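Local coordinates for adhesion G-protein coupled receptor G6 (Danio rerio, PDB 6V55) that probably acts as a calcium-binding adhesion receptor at the cell surface that signals through G proteins in myelination, at residues Ile42-Phe47 with Thr83-Gly88; Pro713-Ile718 with Arg760-Cys765; Arg346-Val351 with Ser440-Leu445. One frame throughout, in Å; residues are numbered along the deposited sequence.

Contact 1 of 3, residues Ile42-Phe47 with Thr83-Gly88; sequences IVQITF and TLNSTG. With NAG (2-acetamido-2-deoxy-beta-D-glucopyranose), chain H.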
ATOM      1  N   ILE A  42       7.659 -14.107  12.187  1.00 36.41           N
ATOM      2  CA  ILE A  42       6.821 -12.941  11.941  1.00 35.81           C
ATOM      3  C   ILE A  42       7.497 -12.085  10.867  1.00 37.19           C
ATOM      4  O   ILE A  42       8.653 -12.302  10.513  1.00 42.55           O
ATOM      5  CB  ILE A  42       6.547 -12.119  13.220  1.00 32.16           C
ATOM      6  CG1 ILE A  42       7.836 -11.525  13.789  1.00 33.96           C
ATOM      7  CG2 ILE A  42       5.849 -12.954  14.260  1.00 27.12           C
ATOM      8  CD1 ILE A  42       7.584 -10.389  14.767  1.00 35.29           C
ATOM      9  N   VAL A  43       6.760 -11.114  10.335  1.00 32.01           N
ATOM     10  CA  VAL A  43       7.263 -10.258   9.263  1.00 30.88           C
ATOM     11  C   VAL A  43       7.482  -8.852   9.815  1.00 32.07           C
ATOM     12  O   VAL A  43       6.585  -8.272  10.444  1.00 39.04           O
ATOM     13  CB  VAL A  43       6.304 -10.234   8.060  1.00 26.16           C
ATOM     14  CG1 VAL A  43       6.864  -9.355   6.963  1.00 21.91           C
ATOM     15  CG2 VAL A  43       6.037 -11.648   7.540  1.00 26.82           C
ATOM     16  N   GLN A  44       8.675  -8.311   9.589  1.00 26.99           N
ATOM     17  CA  GLN A  44       8.997  -6.933   9.926  1.00 31.37           C
ATOM     18  C   GLN A  44       9.231  -6.145   8.647  1.00 32.53           C
ATOM     19  O   GLN A  44      10.100  -6.511   7.845  1.00 32.48           O
ATOM     20  CB  GLN A  44      10.245  -6.884  10.788  1.00 37.40           C
ATOM     21  CG  GLN A  44      10.488  -5.536  11.354  1.00 47.05           C
ATOM     22  CD  GLN A  44      11.842  -5.427  11.997  1.00 56.91           C
ATOM     23  OE1 GLN A  44      12.858  -5.845  11.430  1.00 58.49           O
ATOM     24  NE2 GLN A  44      11.861  -4.911  13.218  1.00 63.66           N
ATOM     25  N   ILE A  45       8.475  -5.066   8.446  1.00 29.79           N
ATOM     26  CA  ILE A  45       8.726  -4.190   7.316  1.00 24.59           C
ATOM     27  C   ILE A  45       9.408  -2.931   7.821  1.00 24.26           C
ATOM     28  O   ILE A  45       9.347  -2.578   8.997  1.00 22.47           O
ATOM     29  CB  ILE A  45       7.465  -3.827   6.503  1.00 21.61           C
ATOM     30  CG1 ILE A  45       6.544  -2.900   7.302  1.00 25.51           C
ATOM     31  CG2 ILE A  45       6.738  -5.071   6.017  1.00 20.49           C
ATOM     32  CD1 ILE A  45       5.384  -2.356   6.485  1.00 26.76           C
ATOM     33  N   THR A  46      10.081  -2.248   6.905  1.00 28.12           N
ATOM     34  CA  THR A  46      10.724  -0.972   7.182  1.00 27.91           C
ATOM     35  C   THR A  46      10.553  -0.129   5.929  1.00 25.43           C
ATOM     36  O   THR A  46      10.874  -0.580   4.824  1.00 26.75           O
ATOM     37  CB  THR A  46      12.212  -1.154   7.545  1.00 28.69           C
ATOM     38  OG1 THR A  46      12.333  -1.659   8.891  1.00 33.65           O
ATOM     39  CG2 THR A  46      12.994   0.163   7.420  1.00 20.45           C
ATOM     40  N   PHE A  47       9.995   1.061   6.090  1.00 20.39           N
ATOM     41  CA  PHE A  47       9.921   2.008   4.991  1.00 17.68           C
ATOM     42  C   PHE A  47      11.285   2.666   4.846  1.00 20.13           C
ATOM     43  O   PHE A  47      11.723   3.388   5.737  1.00 26.26           O
ATOM     44  CB  PHE A  47       8.850   3.055   5.262  1.00 18.32           C
ATOM     45  CG  PHE A  47       7.433   2.522   5.244  1.00 21.11           C
ATOM     46  CD1 PHE A  47       6.648   2.674   4.110  1.00 22.51           C
ATOM     47  CD2 PHE A  47       6.884   1.897   6.360  1.00 21.31           C
ATOM     48  CE1 PHE A  47       5.350   2.208   4.076  1.00 22.26           C
ATOM     49  CE2 PHE A  47       5.597   1.407   6.340  1.00 20.95           C
ATOM     50  CZ  PHE A  47       4.825   1.568   5.195  1.00 24.52           C
ATOM     51  N   THR A  83       8.968   1.326  11.233  1.00 33.23           N
ATOM     52  CA  THR A  83       9.271  -0.105  11.256  1.00 29.86           C
ATOM     53  C   THR A  83       8.142  -0.836  11.966  1.00 29.69           C
ATOM     54  O   THR A  83       7.951  -0.655  13.168  1.00 36.70           O
ATOM     55  CB  THR A  83      10.591  -0.394  11.977  1.00 30.32           C
ATOM     56  OG1 THR A  83      11.679   0.279  11.320  1.00 34.42           O
ATOM     57  CG2 THR A  83      10.853  -1.889  11.997  1.00 26.32           C
ATOM     58  N   LEU A  84       7.399  -1.665  11.244  1.00 26.47           N
ATOM     59  CA  LEU A  84       6.197  -2.292  11.775  1.00 22.20           C
ATOM     60  C   LEU A  84       6.343  -3.806  11.759  1.00 27.19           C
ATOM     61  O   LEU A  84       7.095  -4.378  10.961  1.00 23.97           O
ATOM     62  CB  LEU A  84       4.949  -1.894  10.992  1.00 21.49           C
ATOM     63  CG  LEU A  84       4.763  -0.392  10.750  1.00 31.34           C
ATOM     64  CD1 LEU A  84       3.456  -0.146  10.030  1.00 35.76           C
ATOM     65  CD2 LEU A  84       4.816   0.431  12.041  1.00 34.48           C
ATOM     66  N   ASN A  85       5.600  -4.450  12.649  1.00 33.88           N
ATOM     67  CA  ASN A  85       5.853  -5.829  13.010  1.00 39.05           C
ATOM     68  C   ASN A  85       4.538  -6.587  12.996  1.00 35.09           C
ATOM     69  O   ASN A  85       3.588  -6.191  13.681  1.00 38.56           O
ATOM     70  CB  ASN A  85       6.536  -5.898  14.392  1.00 50.03           C
ATOM     71  CG  ASN A  85       7.928  -6.474  14.301  1.00 63.31           C
ATOM     72  OD1 ASN A  85       8.158  -7.309  13.423  1.00 65.62           O
ATOM     73  ND2 ASN A  85       8.878  -6.057  15.177  1.00 73.85           N
ATOM     74  N   SER A  86       4.480  -7.664  12.207  1.00 30.35           N
ATOM     75  CA  SER A  86       3.280  -8.492  12.136  1.00 33.76           C
ATOM     76  C   SER A  86       3.108  -9.347  13.388  1.00 37.11           C
ATOM     77  O   SER A  86       4.082  -9.836  13.969  1.00 41.87           O
ATOM     78  CB  SER A  86       3.327  -9.401  10.910  1.00 33.62           C
ATOM     79  OG  SER A  86       4.383 -10.343  11.030  1.00 31.76           O
ATOM     80  N   THR A  87       1.854  -9.537  13.789  1.00 34.99           N
ATOM     81  CA  THR A  87       1.570 -10.339  14.973  1.00 36.44           C
ATOM     82  C   THR A  87       1.557 -11.833  14.654  1.00 38.01           C
ATOM     83  O   THR A  87       1.965 -12.651  15.485  1.00 41.25           O
ATOM     84  CB  THR A  87       0.247  -9.881  15.590  1.00 33.45           C
ATOM     85  OG1 THR A  87      -0.798  -9.989  14.622  1.00 25.43           O
ATOM     86  CG2 THR A  87       0.364  -8.425  15.995  1.00 37.33           C
ATOM     87  N   GLY A  88       1.112 -12.206  13.464  1.00 37.76           N
ATOM     88  CA  GLY A  88       1.287 -13.546  12.940  1.00 38.11           C
ATOM     89  C   GLY A  88       2.371 -13.593  11.883  1.00 37.13           C
ATOM     90  O   GLY A  88       3.306 -12.781  11.874  1.00 37.06           O
TER
HETATM   91  C1  NAG H 906       8.930  -5.127  16.297  1.00 61.54           C
HETATM   92  C2  NAG H 906      10.381  -5.143  16.865  1.00 65.15           C
HETATM   93  C3  NAG H 906      10.520  -4.120  18.006  1.00 64.73           C
HETATM   94  C4  NAG H 906      10.113  -2.731  17.526  1.00 62.87           C
HETATM   95  C5  NAG H 906       8.670  -2.759  17.022  1.00 62.39           C
HETATM   96  C6  NAG H 906       8.238  -1.430  16.445  1.00 60.31           C
HETATM   97  C7  NAG H 906      11.991  -6.981  17.266  1.00 65.10           C
HETATM   98  C8  NAG H 906      12.153  -8.387  17.777  1.00 64.74           C
HETATM   99  N2  NAG H 906      10.748  -6.479  17.317  1.00 66.91           N
HETATM  100  O3  NAG H 906      11.852  -4.091  18.512  1.00 64.27           O
HETATM  101  O4  NAG H 906      10.242  -1.779  18.578  1.00 62.24           O
HETATM  102  O5  NAG H 906       8.535  -3.735  15.969  1.00 63.11           O
HETATM  103  O6  NAG H 906       6.829  -1.251  16.513  1.00 56.94           O
HETATM  104  O7  NAG H 906      12.945  -6.328  16.842  1.00 62.59           O
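Gln44 lies against Asn85 and Thr83 on one face of an antiparallel strand pair. With CG anti to the backbone N (chi1 -170°), its extended chain stands out from the sheet face, alongside the side chains of Asn85 and Thr83. Gln44 CB packs 3.4 Å from Asn85 OD1; CG is about equally near that oxygen and Leu84 O; at the tip, Gln44 NE2 comes 3.4 Å from the methyl Thr83 CG2. The amide planes of Gln44 and Asn85 are nearly parallel, 18° apart. Asn85 OD1 is turned toward strand 42-47, where Ile42 CD1 also touches it, while ND2 carries the N-acetylglucosamine through a 1.5 Å bond to the sugar's C1. Thr46 and Thr83 stand side by side on this face, their OG1 atoms sharing a 3.2 Å hydrogen bond. Ile45 and Leu84 point to the other face, toward Val65, and pair through both backbone amides. Past Asn85 the ladder changes: Ser86 N still donates to Val43 O at 2.8 Å, but Val43 N bonds to the hydroxyl, Ser86 OG, at 2.6 Å instead of to a carbonyl. Strand 83-85 is an outermost strand of its four-stranded sheet, and its glycan rises from the face away from strands 62-66 and 90-96, consistent with the two-sheet beta sandwich of a CUB domain.

Contact 2 of 3, residues Pro713-Ile718 with Arg760-Cys765; sequences PVRIEI and RTVCLC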
ATOM      1  N   PRO A 713       7.516  34.258 -51.961  1.00 35.42           N
ATOM      2  CA  PRO A 713       6.859  33.281 -51.090  1.00 32.44           C
ATOM      3  C   PRO A 713       7.551  33.117 -49.741  1.00 34.08           C
ATOM      4  O   PRO A 713       8.671  33.571 -49.517  1.00 38.82           O
ATOM      5  CB  PRO A 713       6.946  31.989 -51.901  1.00 32.40           C
ATOM      6  CG  PRO A 713       8.202  32.155 -52.713  1.00 31.77           C
ATOM      7  CD  PRO A 713       8.283  33.615 -53.045  1.00 32.66           C
ATOM      8  N   VAL A 714       6.818  32.481 -48.827  1.00 30.42           N
ATOM      9  CA  VAL A 714       7.376  31.965 -47.585  1.00 28.30           C
ATOM     10  C   VAL A 714       8.042  30.633 -47.882  1.00 30.25           C
ATOM     11  O   VAL A 714       7.417  29.734 -48.456  1.00 31.88           O
ATOM     12  CB  VAL A 714       6.273  31.794 -46.531  1.00 24.49           C
ATOM     13  CG1 VAL A 714       6.869  31.528 -45.175  1.00 24.72           C
ATOM     14  CG2 VAL A 714       5.421  33.029 -46.474  1.00 23.66           C
ATOM     15  N   ARG A 715       9.301  30.491 -47.489  1.00 28.40           N
ATOM     16  CA  ARG A 715       9.985  29.209 -47.625  1.00 30.71           C
ATOM     17  C   ARG A 715       9.677  28.379 -46.383  1.00 30.35           C
ATOM     18  O   ARG A 715      10.152  28.690 -45.287  1.00 34.05           O
ATOM     19  CB  ARG A 715      11.487  29.414 -47.813  1.00 33.45           C
ATOM     20  CG  ARG A 715      12.231  28.228 -48.421  1.00 35.84           C
ATOM     21  CD  ARG A 715      13.710  28.373 -48.141  1.00 40.82           C
ATOM     22  NE  ARG A 715      14.521  27.262 -48.632  1.00 48.76           N
ATOM     23  CZ  ARG A 715      14.967  26.259 -47.872  1.00 53.07           C
ATOM     24  NH1 ARG A 715      14.683  26.209 -46.571  1.00 48.03           N
ATOM     25  NH2 ARG A 715      15.715  25.304 -48.421  1.00 58.31           N
ATOM     26  N   ILE A 716       8.860  27.342 -46.545  1.00 26.88           N
ATOM     27  CA  ILE A 716       8.538  26.409 -45.468  1.00 25.61           C
ATOM     28  C   ILE A 716       9.223  25.091 -45.784  1.00 31.11           C
ATOM     29  O   ILE A 716       8.894  24.438 -46.781  1.00 37.01           O
ATOM     30  CB  ILE A 716       7.022  26.196 -45.327  1.00 23.69           C
ATOM     31  CG1 ILE A 716       6.268  27.532 -45.251  1.00 23.50           C
ATOM     32  CG2 ILE A 716       6.699  25.213 -44.184  1.00 17.61           C
ATOM     33  CD1 ILE A 716       6.119  28.091 -43.886  1.00 22.93           C
ATOM     34  N   GLU A 717      10.169  24.694 -44.944  1.00 31.11           N
ATOM     35  CA  GLU A 717      10.864  23.421 -45.102  1.00 36.39           C
ATOM     36  C   GLU A 717      10.489  22.547 -43.922  1.00 30.87           C
ATOM     37  O   GLU A 717      10.684  22.955 -42.777  1.00 30.15           O
ATOM     38  CB  GLU A 717      12.387  23.615 -45.167  1.00 45.01           C
ATOM     39  CG  GLU A 717      13.216  22.342 -44.913  1.00 51.99           C
ATOM     40  CD  GLU A 717      14.714  22.619 -44.779  1.00 60.33           C
ATOM     41  OE1 GLU A 717      15.222  23.530 -45.484  1.00 63.89           O
ATOM     42  OE2 GLU A 717      15.379  21.924 -43.966  1.00 61.37           O
ATOM     43  N   ILE A 718       9.910  21.376 -44.185  1.00 27.19           N
ATOM     44  CA  ILE A 718       9.585  20.434 -43.116  1.00 29.38           C
ATOM     45  C   ILE A 718      10.279  19.109 -43.397  1.00 34.38           C
ATOM     46  O   ILE A 718      10.298  18.635 -44.538  1.00 37.34           O
ATOM     47  CB  ILE A 718       8.065  20.206 -42.925  1.00 26.11           C
ATOM     48  CG1 ILE A 718       7.246  21.459 -43.220  1.00 20.78           C
ATOM     49  CG2 ILE A 718       7.791  19.818 -41.492  1.00 26.52           C
ATOM     50  CD1 ILE A 718       5.784  21.219 -43.272  1.00 20.30           C
ATOM     51  N   ARG A 760      13.641  15.806 -46.678  1.00 55.32           N
ATOM     52  CA  ARG A 760      12.947  17.061 -46.436  1.00 50.50           C
ATOM     53  C   ARG A 760      12.083  17.400 -47.646  1.00 49.25           C
ATOM     54  O   ARG A 760      12.278  16.871 -48.744  1.00 53.68           O
ATOM     55  CB  ARG A 760      13.943  18.199 -46.181  1.00 53.41           C
ATOM     56  CG  ARG A 760      14.847  18.441 -47.393  1.00 62.60           C
ATOM     57  CD  ARG A 760      15.345  19.865 -47.514  1.00 66.66           C
ATOM     58  NE  ARG A 760      16.680  19.902 -48.098  1.00 70.86           N
ATOM     59  CZ  ARG A 760      17.444  20.986 -48.141  1.00 74.83           C
ATOM     60  NH1 ARG A 760      17.005  22.129 -47.629  1.00 72.93           N
ATOM     61  NH2 ARG A 760      18.651  20.925 -48.688  1.00 80.33           N
ATOM     62  N   THR A 761      11.101  18.275 -47.435  1.00 43.66           N
ATOM     63  CA  THR A 761      10.410  18.931 -48.536  1.00 40.58           C
ATOM     64  C   THR A 761      10.442  20.427 -48.268  1.00 37.11           C
ATOM     65  O   THR A 761      10.244  20.853 -47.125  1.00 31.91           O
ATOM     66  CB  THR A 761       8.972  18.416 -48.692  1.00 41.43           C
ATOM     67  OG1 THR A 761       9.006  17.002 -48.891  1.00 44.84           O
ATOM     68  CG2 THR A 761       8.267  19.041 -49.914  1.00 39.11           C
ATOM     69  N   VAL A 762      10.753  21.212 -49.303  1.00 38.08           N
ATOM     70  CA  VAL A 762      10.710  22.666 -49.244  1.00 37.36           C
ATOM     71  C   VAL A 762       9.462  23.142 -49.981  1.00 38.79           C
ATOM     72  O   VAL A 762       9.221  22.747 -51.127  1.00 38.57           O
ATOM     73  CB  VAL A 762      11.988  23.278 -49.846  1.00 38.08           C
ATOM     74  CG1 VAL A 762      11.863  24.791 -50.011  1.00 36.34           C
ATOM     75  CG2 VAL A 762      13.185  22.941 -48.972  1.00 38.08           C
ATOM     76  N   CYS A 763       8.656  23.964 -49.313  1.00 40.46           N
ATOM     77  CA  CYS A 763       7.484  24.598 -49.904  1.00 40.71           C
ATOM     78  C   CYS A 763       7.682  26.095 -50.043  1.00 39.59           C
ATOM     79  O   CYS A 763       8.175  26.767 -49.123  1.00 39.21           O
ATOM     80  CB  CYS A 763       6.235  24.388 -49.058  1.00 41.25           C
ATOM     81  SG  CYS A 763       5.962  22.709 -48.722  1.00 44.27           S
ATOM     82  N   LEU A 764       7.235  26.609 -51.170  1.00 38.10           N
ATOM     83  CA  LEU A 764       7.065  28.034 -51.390  1.00 36.13           C
ATOM     84  C   LEU A 764       5.558  28.265 -51.403  1.00 35.08           C
ATOM     85  O   LEU A 764       4.873  27.843 -52.340  1.00 35.55           O
ATOM     86  CB  LEU A 764       7.742  28.455 -52.691  1.00 38.73           C
ATOM     87  CG  LEU A 764       9.146  27.859 -52.901  1.00 35.94           C
ATOM     88  CD1 LEU A 764       9.677  28.144 -54.299  1.00 35.39           C
ATOM     89  CD2 LEU A 764      10.140  28.327 -51.830  1.00 31.00           C
ATOM     90  N   CYS A 765       5.040  28.866 -50.329  1.00 35.86           N
ATOM     91  CA  CYS A 765       3.633  29.247 -50.227  1.00 33.44           C
ATOM     92  C   CYS A 765       3.522  30.765 -50.323  1.00 32.98           C
ATOM     93  O   CYS A 765       4.388  31.484 -49.825  1.00 33.79           O
ATOM     94  CB  CYS A 765       3.002  28.740 -48.921  1.00 25.13           C
ATOM     95  SG  CYS A 765       2.921  26.931 -48.840  0.49 26.62           S
TER
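Glu717 OE1 is gripped by two arginines, one from each strand. Arg715 NH1, two residues back on the same strand, donates to Glu717 OE1 at 2.9 Å and meets it on its anti side, 22° out of the carboxylate plane. Arg760 NH1 reaches Glu717 OE1 from across the contact at 3.1 Å, but this hydrogen bond is weak, and the Arg760 side chain is poorly ordered. The shared carboxylate probably offsets the closeness of the two guanidinium groups, whose planes stand 68° apart. Extended from CG to NE with chi1 -160°, the Arg715 chain runs over Val762; Val762 CG1 lies 3.8 Å from the plane of the Arg715 guanidinium, offset toward its rim, with CG2 beside NH2. Further along, the Pro713 ring and Leu764 lie side by side, CB to CB 3.7 Å.

Beneath these side chains the backbones form a regular antiparallel ladder. Its central rung is tight: Cys763 N to Ile716 O is 2.6 Å, and Ile716 N to Cys763 O is 2.7 Å. On the opposite face from the salt-bridge network, Cys763 and Cys765 form disulfides with Cys731 and Cys750, tying together the GPS motif. Strand 714-719 is flanked on its other side by strand 649-653, and strand 760-765 by strand 750-752, so both lie inside a six-stranded antiparallel sheet, with Val698 of strand 697-701 packing on Ile716 and Ile718.

Contact 3 of 3, residues Arg346-Val351 with Ser440-Leu445; sequences RSTLVV and SVTVNL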
ATOM      1  N   ARG A 346     -24.367 -11.596  12.595  1.00 20.32           N
ATOM      2  CA  ARG A 346     -25.608 -12.258  12.198  1.00 22.69           C
ATOM      3  C   ARG A 346     -25.587 -13.697  12.697  1.00 22.30           C
ATOM      4  O   ARG A 346     -24.594 -14.398  12.481  1.00 24.24           O
ATOM      5  CB  ARG A 346     -25.756 -12.224  10.679  1.00 24.81           C
ATOM      6  CG  ARG A 346     -26.986 -12.914  10.114  1.00 29.85           C
ATOM      7  CD  ARG A 346     -26.908 -13.016   8.569  1.00 30.28           C
ATOM      8  NE  ARG A 346     -25.743 -13.816   8.206  1.00 34.61           N
ATOM      9  CZ  ARG A 346     -24.701 -13.386   7.491  1.00 34.11           C
ATOM     10  NH1 ARG A 346     -24.671 -12.144   7.002  1.00 29.93           N
ATOM     11  NH2 ARG A 346     -23.682 -14.214   7.258  1.00 33.95           N
ATOM     12  N   SER A 347     -26.663 -14.147  13.367  1.00 20.32           N
ATOM     13  CA  SER A 347     -26.686 -15.508  13.898  1.00 20.73           C
ATOM     14  C   SER A 347     -27.896 -16.292  13.411  1.00 21.04           C
ATOM     15  O   SER A 347     -28.952 -15.727  13.100  1.00 20.99           O
ATOM     16  CB  SER A 347     -26.686 -15.568  15.438  1.00 22.74           C
ATOM     17  OG  SER A 347     -27.651 -14.693  15.986  1.00 27.60           O
ATOM     18  N   THR A 348     -27.726 -17.614  13.356  1.00 21.37           N
ATOM     19  CA  THR A 348     -28.791 -18.544  12.997  1.00 22.01           C
ATOM     20  C   THR A 348     -29.015 -19.470  14.182  1.00 25.75           C
ATOM     21  O   THR A 348     -28.126 -20.253  14.543  1.00 26.34           O
ATOM     22  CB  THR A 348     -28.450 -19.335  11.738  1.00 22.64           C
ATOM     23  OG1 THR A 348     -28.464 -18.437  10.623  1.00 26.00           O
ATOM     24  CG2 THR A 348     -29.471 -20.453  11.489  1.00 22.22           C
ATOM     25  N   LEU A 349     -30.196 -19.368  14.781  1.00 25.52           N
ATOM     26  CA  LEU A 349     -30.558 -20.117  15.968  1.00 23.96           C
ATOM     27  C   LEU A 349     -31.546 -21.202  15.583  1.00 24.15           C
ATOM     28  O   LEU A 349     -32.535 -20.921  14.907  1.00 25.44           O
ATOM     29  CB  LEU A 349     -31.170 -19.194  17.020  1.00 23.67           C
ATOM     30  CG  LEU A 349     -30.266 -18.071  17.517  1.00 22.41           C
ATOM     31  CD1 LEU A 349     -31.076 -16.833  17.884  1.00 22.23           C
ATOM     32  CD2 LEU A 349     -29.490 -18.554  18.692  1.00 22.63           C
ATOM     33  N   VAL A 350     -31.271 -22.433  16.011  1.00 28.48           N
ATOM     34  CA  VAL A 350     -32.182 -23.564  15.854  1.00 28.21           C
ATOM     35  C   VAL A 350     -32.662 -23.939  17.251  1.00 25.87           C
ATOM     36  O   VAL A 350     -31.868 -24.364  18.093  1.00 24.78           O
ATOM     37  CB  VAL A 350     -31.500 -24.748  15.164  1.00 24.45           C
ATOM     38  CG1 VAL A 350     -32.412 -25.946  15.189  1.00 25.00           C
ATOM     39  CG2 VAL A 350     -31.128 -24.367  13.746  1.00 24.06           C
ATOM     40  N   VAL A 351     -33.949 -23.737  17.521  1.00 24.70           N
ATOM     41  CA  VAL A 351     -34.501 -23.957  18.851  1.00 25.04           C
ATOM     42  C   VAL A 351     -35.599 -25.017  18.767  1.00 25.54           C
ATOM     43  O   VAL A 351     -36.169 -25.264  17.701  1.00 26.30           O
ATOM     44  CB  VAL A 351     -35.031 -22.645  19.488  1.00 25.05           C
ATOM     45  CG1 VAL A 351     -33.956 -21.564  19.500  1.00 24.26           C
ATOM     46  CG2 VAL A 351     -36.252 -22.139  18.772  1.00 24.95           C
ATOM     47  N   SER A 440     -28.698 -25.741  18.115  1.00 35.19           N
ATOM     48  CA  SER A 440     -27.631 -25.365  17.210  1.00 31.58           C
ATOM     49  C   SER A 440     -27.585 -23.852  17.188  1.00 30.30           C
ATOM     50  O   SER A 440     -28.630 -23.195  17.264  1.00 32.22           O
ATOM     51  CB  SER A 440     -27.888 -25.921  15.806  1.00 35.32           C
ATOM     52  OG  SER A 440     -27.386 -25.050  14.810  1.00 44.34           O
ATOM     53  N   VAL A 441     -26.375 -23.302  17.103  1.00 26.93           N
ATOM     54  CA  VAL A 441     -26.206 -21.883  16.805  1.00 21.88           C
ATOM     55  C   VAL A 441     -24.937 -21.735  15.981  1.00 23.01           C
ATOM     56  O   VAL A 441     -23.936 -22.407  16.242  1.00 29.14           O
ATOM     57  CB  VAL A 441     -26.192 -21.018  18.090  1.00 25.42           C
ATOM     58  CG1 VAL A 441     -25.181 -21.527  19.119  1.00 31.23           C
ATOM     59  CG2 VAL A 441     -25.975 -19.539  17.789  1.00 24.86           C
ATOM     60  N   THR A 442     -25.015 -20.947  14.910  1.00 25.12           N
ATOM     61  CA  THR A 442     -23.840 -20.429  14.220  1.00 26.11           C
ATOM     62  C   THR A 442     -23.918 -18.907  14.249  1.00 25.63           C
ATOM     63  O   THR A 442     -25.004 -18.344  14.082  1.00 24.96           O
ATOM     64  CB  THR A 442     -23.781 -20.921  12.779  1.00 24.13           C
ATOM     65  OG1 THR A 442     -24.891 -20.365  12.089  1.00 26.18           O
ATOM     66  CG2 THR A 442     -23.888 -22.452  12.699  1.00 25.37           C
ATOM     67  N   VAL A 443     -22.782 -18.247  14.498  1.00 26.24           N
ATOM     68  CA  VAL A 443     -22.675 -16.786  14.515  1.00 24.39           C
ATOM     69  C   VAL A 443     -21.603 -16.385  13.513  1.00 28.76           C
ATOM     70  O   VAL A 443     -20.501 -16.944  13.522  1.00 31.68           O
ATOM     71  CB  VAL A 443     -22.332 -16.240  15.916  1.00 22.33           C
ATOM     72  CG1 VAL A 443     -22.170 -14.727  15.901  1.00 21.07           C
ATOM     73  CG2 VAL A 443     -23.399 -16.618  16.923  1.00 21.97           C
ATOM     74  N   ASN A 444     -21.934 -15.437  12.635  1.00 31.67           N
ATOM     75  CA  ASN A 444     -21.018 -14.928  11.629  1.00 30.09           C
ATOM     76  C   ASN A 444     -20.840 -13.432  11.815  1.00 30.92           C
ATOM     77  O   ASN A 444     -21.814 -12.698  12.020  1.00 30.97           O
ATOM     78  CB  ASN A 444     -21.519 -15.228  10.215  1.00 27.36           C
ATOM     79  CG  ASN A 444     -21.440 -16.696   9.886  1.00 35.76           C
ATOM     80  OD1 ASN A 444     -20.511 -17.384  10.316  1.00 40.63           O
ATOM     81  ND2 ASN A 444     -22.423 -17.199   9.151  1.00 40.82           N
ATOM     82  N   LEU A 445     -19.586 -12.999  11.776  1.00 32.22           N
ATOM     83  CA  LEU A 445     -19.294 -11.579  11.756  1.00 31.11           C
ATOM     84  C   LEU A 445     -19.760 -11.000  10.433  1.00 27.55           C
ATOM     85  O   LEU A 445     -19.565 -11.607   9.368  1.00 23.85           O
ATOM     86  CB  LEU A 445     -17.802 -11.354  11.958  1.00 34.02           C
ATOM     87  CG  LEU A 445     -17.219  -9.954  11.841  1.00 33.67           C
ATOM     88  CD1 LEU A 445     -17.722  -9.095  12.971  1.00 31.55           C
ATOM     89  CD2 LEU A 445     -15.714 -10.084  11.898  1.00 34.26           C
TER
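Leu349 and Val441 lie side by side and point the same way, Leu349 CD2 resting 3.8 Å from Val441 CG2. The leucine CG stands anti to its own carbonyl carbon (chi1 -61°), and from there the CD2 branch bends in toward the valine. Next along the same face, Ser347 CB meets Val443 CG2, again at 3.8 Å. The other face is more polar. Thr442 OG1 approaches Thr348 CB, Val350 packs its CB against Ser440 CB at 3.9 Å, and the Arg346 chain, bent at chi3 (62°), brings NH2 over to Asn444 CB.

These side chains are set in register by a backbone ladder of three hydrogen-bonded pairs. Thr348 N to Thr442 O is 2.9 Å and nearly straight at 169°, and Arg346 and Asn444 are joined by a hydrogen bond in each direction. The last rung frays: Val350 N to Ser440 O is 3.0 Å, but the return bond from Ser440 N to Val350 O is weak, at 3.5 Å. Strands 342-353 and 436-445 are neighbours in the five-stranded antiparallel sheet of the SEA domain, an alpha+beta fold with helices packed against one side of the sheet.

That side is the one bearing Val441 and Val443, which touch Leu426 and Ile422 of helix 419-427. The same helix also reaches the backbone of strand 436-445: Glu423 accepts from Val443 N, and Arg427 donates to Val441 O. On the other flank of strand 342-353, strand 399-410 takes over the pairing, and Ala405 O accepts a hydrogen bond from Ser347 OG. Arg346 has its charged end held from beyond the sheet, NH2 in a salt bridge with Glu447 and NH1 bonded to Tyr492 O.

Overall arrangement
The three contacts are antiparallel strand pairs in separate parts of one long extracellular chain, and they follow in series: contact 1 closes before contact 3 opens, and contact 3 before contact 2. Contacts 1 and 3, in the CUB and SEA domains, are the nearer pair, with centres 36 Å apart and nearest atoms about 15 Å apart. Contact 2, which includes part of the GPS motif, lies far away, its centre 67 Å from that of contact 1 and 84 Å from that of contact 3. Contact 1 carries a glycan directly; near the other two, a bound N-acetylglucosamine lies about 7 Å from the Arg346 side chain and another about 8 Å from that of Arg760.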